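Local structure of CalG4 (3IA7) at residues V55-F64 against V82-A93. The protein belongs to the GT-B superfamily of glycosyltransferase-like proteins, built of two Rossmann-like domains. Residues are numbered along the deposited sequence; the frame is centred on the assembly and turned at random.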
loop_
_atom_site.group_PDB
_atom_site.type_symbol
_atom_site.label_atom_id
_atom_site.label_comp_id
_atom_site.label_asym_id
_atom_site.label_seq_id
_atom_site.Cartn_x
_atom_site.Cartn_y
_atom_site.Cartn_z
ATOM N N VAL A 55 4.590 -22.737 -1.085
ATOM C CA VAL A 55 5.178 -23.928 -1.679
ATOM C C VAL A 55 6.382 -23.399 -2.465
ATOM O O VAL A 55 6.225 -22.610 -3.430
ATOM C CB VAL A 55 4.193 -24.620 -2.650
ATOM C CG1 VAL A 55 4.967 -25.683 -3.549
ATOM C CG2 VAL A 55 3.046 -25.288 -1.852
ATOM N N LEU A 56 7.584 -23.797 -2.058
ATOM C CA LEU A 56 8.802 -23.309 -2.764
ATOM C C LEU A 56 9.094 -24.077 -4.045
ATOM O O LEU A 56 8.879 -25.312 -4.117
ATOM C CB LEU A 56 10.054 -23.446 -1.870
ATOM C CG LEU A 56 10.003 -22.642 -0.570
ATOM C CD1 LEU A 56 11.237 -23.024 0.271
ATOM C CD2 LEU A 56 9.995 -21.171 -0.894
ATOM N N TYR A 57 9.585 -23.342 -5.048
ATOM C CA TYR A 57 10.162 -23.965 -6.225
ATOM C C TYR A 57 11.548 -23.336 -6.442
ATOM O O TYR A 57 11.861 -22.251 -5.910
ATOM C CB TYR A 57 9.198 -23.822 -7.450
ATOM C CG TYR A 57 9.326 -22.516 -8.245
ATOM C CD1 TYR A 57 10.144 -22.448 -9.397
ATOM C CD2 TYR A 57 8.673 -21.342 -7.831
ATOM C CE1 TYR A 57 10.252 -21.250 -10.137
ATOM C CE2 TYR A 57 8.778 -20.165 -8.585
ATOM C CZ TYR A 57 9.556 -20.140 -9.734
ATOM O OH TYR A 57 9.714 -18.950 -10.452
ATOM N N LYS A 58 12.357 -24.049 -7.223
ATOM C CA LYS A 58 13.675 -23.629 -7.604
ATOM C C LYS A 58 13.613 -23.045 -9.013
ATOM O O LYS A 58 13.257 -23.730 -9.977
ATOM C CB LYS A 58 14.613 -24.832 -7.599
ATOM C CG LYS A 58 15.961 -24.545 -8.274
ATOM C CD LYS A 58 16.881 -23.808 -7.340
ATOM C CE LYS A 58 18.321 -23.782 -7.908
ATOM N NZ LYS A 58 19.119 -22.823 -7.057
ATOM N N SER A 59 13.949 -21.769 -9.104
ATOM C CA SER A 59 13.914 -21.072 -10.385
ATOM C C SER A 59 15.076 -21.378 -11.266
ATOM O O SER A 59 16.246 -21.356 -10.818
ATOM C CB SER A 59 13.847 -19.554 -10.167
ATOM O OG SER A 59 13.692 -18.858 -11.377
ATOM N N GLU A 60 14.753 -21.614 -12.534
ATOM C CA GLU A 60 15.762 -21.687 -13.609
ATOM C C GLU A 60 16.636 -20.439 -13.694
ATOM O O GLU A 60 17.777 -20.497 -14.149
ATOM C CB GLU A 60 15.084 -21.939 -14.956
ATOM C CG GLU A 60 14.367 -23.273 -15.012
ATOM C CD GLU A 60 15.322 -24.471 -15.116
ATOM O OE1 GLU A 60 16.214 -24.472 -15.976
ATOM O OE2 GLU A 60 15.174 -25.409 -14.309
ATOM N N PHE A 61 16.120 -19.330 -13.190
ATOM C CA PHE A 61 16.786 -18.042 -13.309
ATOM C C PHE A 61 17.887 -17.806 -12.256
ATOM O O PHE A 61 18.574 -16.770 -12.275
ATOM C CB PHE A 61 15.733 -16.927 -13.342
ATOM C CG PHE A 61 14.838 -16.995 -14.560
ATOM C CD1 PHE A 61 15.360 -16.756 -15.834
ATOM C CD2 PHE A 61 13.501 -17.334 -14.449
ATOM C CE1 PHE A 61 14.555 -16.832 -16.952
ATOM C CE2 PHE A 61 12.702 -17.423 -15.560
ATOM C CZ PHE A 61 13.221 -17.167 -16.810
ATOM N N ASP A 62 18.056 -18.769 -11.353
ATOM C CA ASP A 62 19.163 -18.750 -10.424
ATOM C C ASP A 62 20.469 -18.930 -11.183
ATOM O O ASP A 62 21.450 -18.262 -10.886
ATOM C CB ASP A 62 18.978 -19.846 -9.367
ATOM C CG ASP A 62 17.950 -19.448 -8.313
ATOM O OD1 ASP A 62 17.260 -18.433 -8.533
ATOM O OD2 ASP A 62 17.845 -20.138 -7.282
ATOM N N THR A 63 20.449 -19.815 -12.178
ATOM C CA THR A 63 21.652 -20.208 -12.908
ATOM C C THR A 63 21.596 -19.787 -14.382
ATOM O O THR A 63 22.611 -19.828 -15.085
ATOM C CB THR A 63 21.880 -21.734 -12.802
ATOM O OG1 THR A 63 20.706 -22.424 -13.278
ATOM C CG2 THR A 63 22.142 -22.127 -11.355
ATOM N N PHE A 64 20.400 -19.438 -14.846
ATOM C CA PHE A 64 20.203 -18.769 -16.132
ATOM C C PHE A 64 20.246 -17.280 -15.833
ATOM O O PHE A 64 19.210 -16.579 -15.786
ATOM C CB PHE A 64 18.865 -19.156 -16.758
ATOM C CG PHE A 64 18.722 -18.790 -18.212
ATOM C CD1 PHE A 64 18.974 -19.740 -19.205
ATOM C CD2 PHE A 64 18.271 -17.524 -18.589
ATOM C CE1 PHE A 64 18.806 -19.419 -20.564
ATOM C CE2 PHE A 64 18.107 -17.191 -19.938
ATOM C CZ PHE A 64 18.378 -18.136 -20.926
ATOM N N VAL A 82 14.110 -21.931 -21.600
ATOM C CA VAL A 82 14.174 -21.644 -20.162
ATOM C C VAL A 82 12.781 -21.264 -19.657
ATOM O O VAL A 82 12.457 -21.562 -18.524
ATOM C CB VAL A 82 15.270 -20.577 -19.730
ATOM C CG1 VAL A 82 14.950 -19.184 -20.213
ATOM C CG2 VAL A 82 15.382 -20.546 -18.213
ATOM N N TYR A 83 11.990 -20.621 -20.504
ATOM C CA TYR A 83 10.597 -20.251 -20.172
ATOM C C TYR A 83 9.790 -21.528 -19.880
ATOM O O TYR A 83 9.047 -21.622 -18.873
ATOM C CB TYR A 83 9.980 -19.476 -21.354
ATOM C CG TYR A 83 8.508 -19.162 -21.188
ATOM C CD1 TYR A 83 8.091 -18.097 -20.364
ATOM C CD2 TYR A 83 7.519 -19.937 -21.825
ATOM C CE1 TYR A 83 6.719 -17.806 -20.207
ATOM C CE2 TYR A 83 6.159 -19.653 -21.668
ATOM C CZ TYR A 83 5.777 -18.591 -20.857
ATOM O OH TYR A 83 4.449 -18.280 -20.679
ATOM N N VAL A 84 9.919 -22.494 -20.789
ATOM C CA VAL A 84 9.258 -23.792 -20.617
ATOM C C VAL A 84 9.746 -24.518 -19.348
ATOM O O VAL A 84 8.906 -25.004 -18.569
ATOM C CB VAL A 84 9.339 -24.682 -21.889
ATOM C CG1 VAL A 84 8.700 -26.049 -21.615
ATOM C CG2 VAL A 84 8.599 -23.987 -23.074
ATOM N N ARG A 85 11.059 -24.578 -19.135
ATOM C CA ARG A 85 11.605 -25.200 -17.929
ATOM C C ARG A 85 11.087 -24.545 -16.655
ATOM O O ARG A 85 10.787 -25.242 -15.683
ATOM C CB ARG A 85 13.130 -25.227 -17.904
ATOM C CG ARG A 85 13.783 -26.151 -18.951
ATOM C CD ARG A 85 15.256 -26.382 -18.653
ATOM N NE ARG A 85 16.040 -25.148 -18.636
ATOM C CZ ARG A 85 16.612 -24.600 -19.708
ATOM N NH1 ARG A 85 16.494 -25.180 -20.902
ATOM N NH2 ARG A 85 17.308 -23.472 -19.586
ATOM N N GLU A 86 10.984 -23.222 -16.653
ATOM C CA GLU A 86 10.472 -22.492 -15.485
ATOM C C GLU A 86 9.001 -22.833 -15.218
ATOM O O GLU A 86 8.610 -23.041 -14.043
ATOM C CB GLU A 86 10.595 -20.959 -15.719
ATOM C CG GLU A 86 10.300 -20.118 -14.432
ATOM C CD GLU A 86 11.425 -20.152 -13.405
ATOM O OE1 GLU A 86 12.277 -21.065 -13.436
ATOM O OE2 GLU A 86 11.443 -19.252 -12.535
ATOM N N ASN A 87 8.186 -22.882 -16.289
ATOM C CA ASN A 87 6.805 -23.386 -16.147
ATOM C C ASN A 87 6.803 -24.795 -15.516
ATOM O O ASN A 87 6.024 -25.072 -14.603
ATOM C CB ASN A 87 6.114 -23.419 -17.505
ATOM C CG ASN A 87 5.429 -22.099 -17.817
ATOM O OD1 ASN A 87 4.254 -21.959 -17.533
ATOM N ND2 ASN A 87 6.186 -21.096 -18.316
ATOM N N VAL A 88 7.653 -25.674 -16.044
ATOM C CA VAL A 88 7.752 -27.062 -15.525
ATOM C C VAL A 88 8.215 -27.123 -14.036
ATOM O O VAL A 88 7.727 -27.948 -13.236
ATOM C CB VAL A 88 8.659 -27.951 -16.428
ATOM C CG1 VAL A 88 8.934 -29.318 -15.788
ATOM C CG2 VAL A 88 7.993 -28.174 -17.810
ATOM N N ALA A 89 9.145 -26.253 -13.667
ATOM C CA ALA A 89 9.615 -26.163 -12.276
ATOM C C ALA A 89 8.444 -25.891 -11.315
ATOM O O ALA A 89 8.324 -26.547 -10.279
ATOM C CB ALA A 89 10.718 -25.089 -12.148
ATOM N N ILE A 90 7.592 -24.951 -11.691
ATOM C CA ILE A 90 6.411 -24.551 -10.908
ATOM C C ILE A 90 5.368 -25.669 -10.876
ATOM O O ILE A 90 4.858 -26.037 -9.791
ATOM C CB ILE A 90 5.792 -23.237 -11.489
ATOM C CG1 ILE A 90 6.745 -22.032 -11.195
ATOM C CG2 ILE A 90 4.352 -22.968 -10.883
ATOM C CD1 ILE A 90 6.508 -20.861 -12.083
ATOM N N LEU A 91 5.088 -26.226 -12.057
ATOM C CA LEU A 91 4.171 -27.358 -12.198
ATOM C C LEU A 91 4.595 -28.549 -11.295
ATOM O O LEU A 91 3.791 -29.074 -10.503
ATOM C CB LEU A 91 4.118 -27.743 -13.712
ATOM C CG LEU A 91 3.283 -28.927 -14.200
ATOM C CD1 LEU A 91 1.830 -28.595 -14.014
ATOM C CD2 LEU A 91 3.581 -29.077 -15.681
ATOM N N ARG A 92 5.853 -28.966 -11.380
ATOM C CA ARG A 92 6.314 -30.093 -10.559
ATOM C C ARG A 92 6.217 -29.768 -9.066
ATOM O O ARG A 92 5.876 -30.660 -8.282
ATOM C CB ARG A 92 7.765 -30.506 -10.887
ATOM C CG ARG A 92 7.899 -31.147 -12.322
ATOM C CD ARG A 92 9.333 -31.490 -12.648
ATOM N NE ARG A 92 9.435 -31.975 -14.023
ATOM C CZ ARG A 92 10.583 -32.271 -14.624
ATOM N NH1 ARG A 92 11.753 -32.112 -13.986
ATOM N NH2 ARG A 92 10.542 -32.711 -15.872
ATOM N N ALA A 93 6.603 -28.540 -8.652
ATOM C CA ALA A 93 6.602 -28.190 -7.211
ATOM C C ALA A 93 5.190 -28.249 -6.652
ATOM O O ALA A 93 4.994 -28.720 -5.552
ATOM C CB ALA A 93 7.117 -26.785 -6.978
HETATM O O HOH W 1 18.289 -22.844 -16.556
#
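From Tyr57 beside Ala93 to Glu60 beside Glu86, the chain leaving edge strand 53-56 runs antiparallel along helix 75-98; the CA atoms of Glu60 and Glu86 lie 5.7 Å apart. Glu86 shows how one buried carboxylate can organise a loop. With CG anti to the backbone N (chi1 -170°) and a bend at chi2, its end swings toward the loop, and three donors grip it. Ser59 OG gives to OE2 of Glu86 at 2.6 Å from the syn side, whereas Tyr57 OH reaches the same OE2 at 2.7 Å from above the carboxylate plane; the syn lone pair of Glu86 OE1 takes the backbone N of Glu60, also at 2.7 Å. So many donors would probably favour the ionised form. Ser59 OG also accepts from Phe61 N, an ST turn that fixes the hydroxyl, while the Phe61 ring sets its CD2 edge against OE2 of Glu86.

Ile90 CG1 makes a CH-pi contact over one face of the Tyr57 ring, 3.6 Å from its centroid, and Tyr57 CB meets Ala93 CB. Farther along, Arg85 NE bonds Glu60 OE1 at 2.8 Å, within the guanidinium plane but above the carboxylate plane of Glu60, and a water links that oxygen to Arg85 NH2. Val82 CG1 makes a CH-pi contact with one face of the Phe64 ring, offset toward its rim. Tyr57 OH also bonds Gln13 N, tying the loop, and through Glu86 the helix, to the connection between strand 6-10 and helix 15-30, in the N-terminal Rossmann-like domain of a GT-B fold.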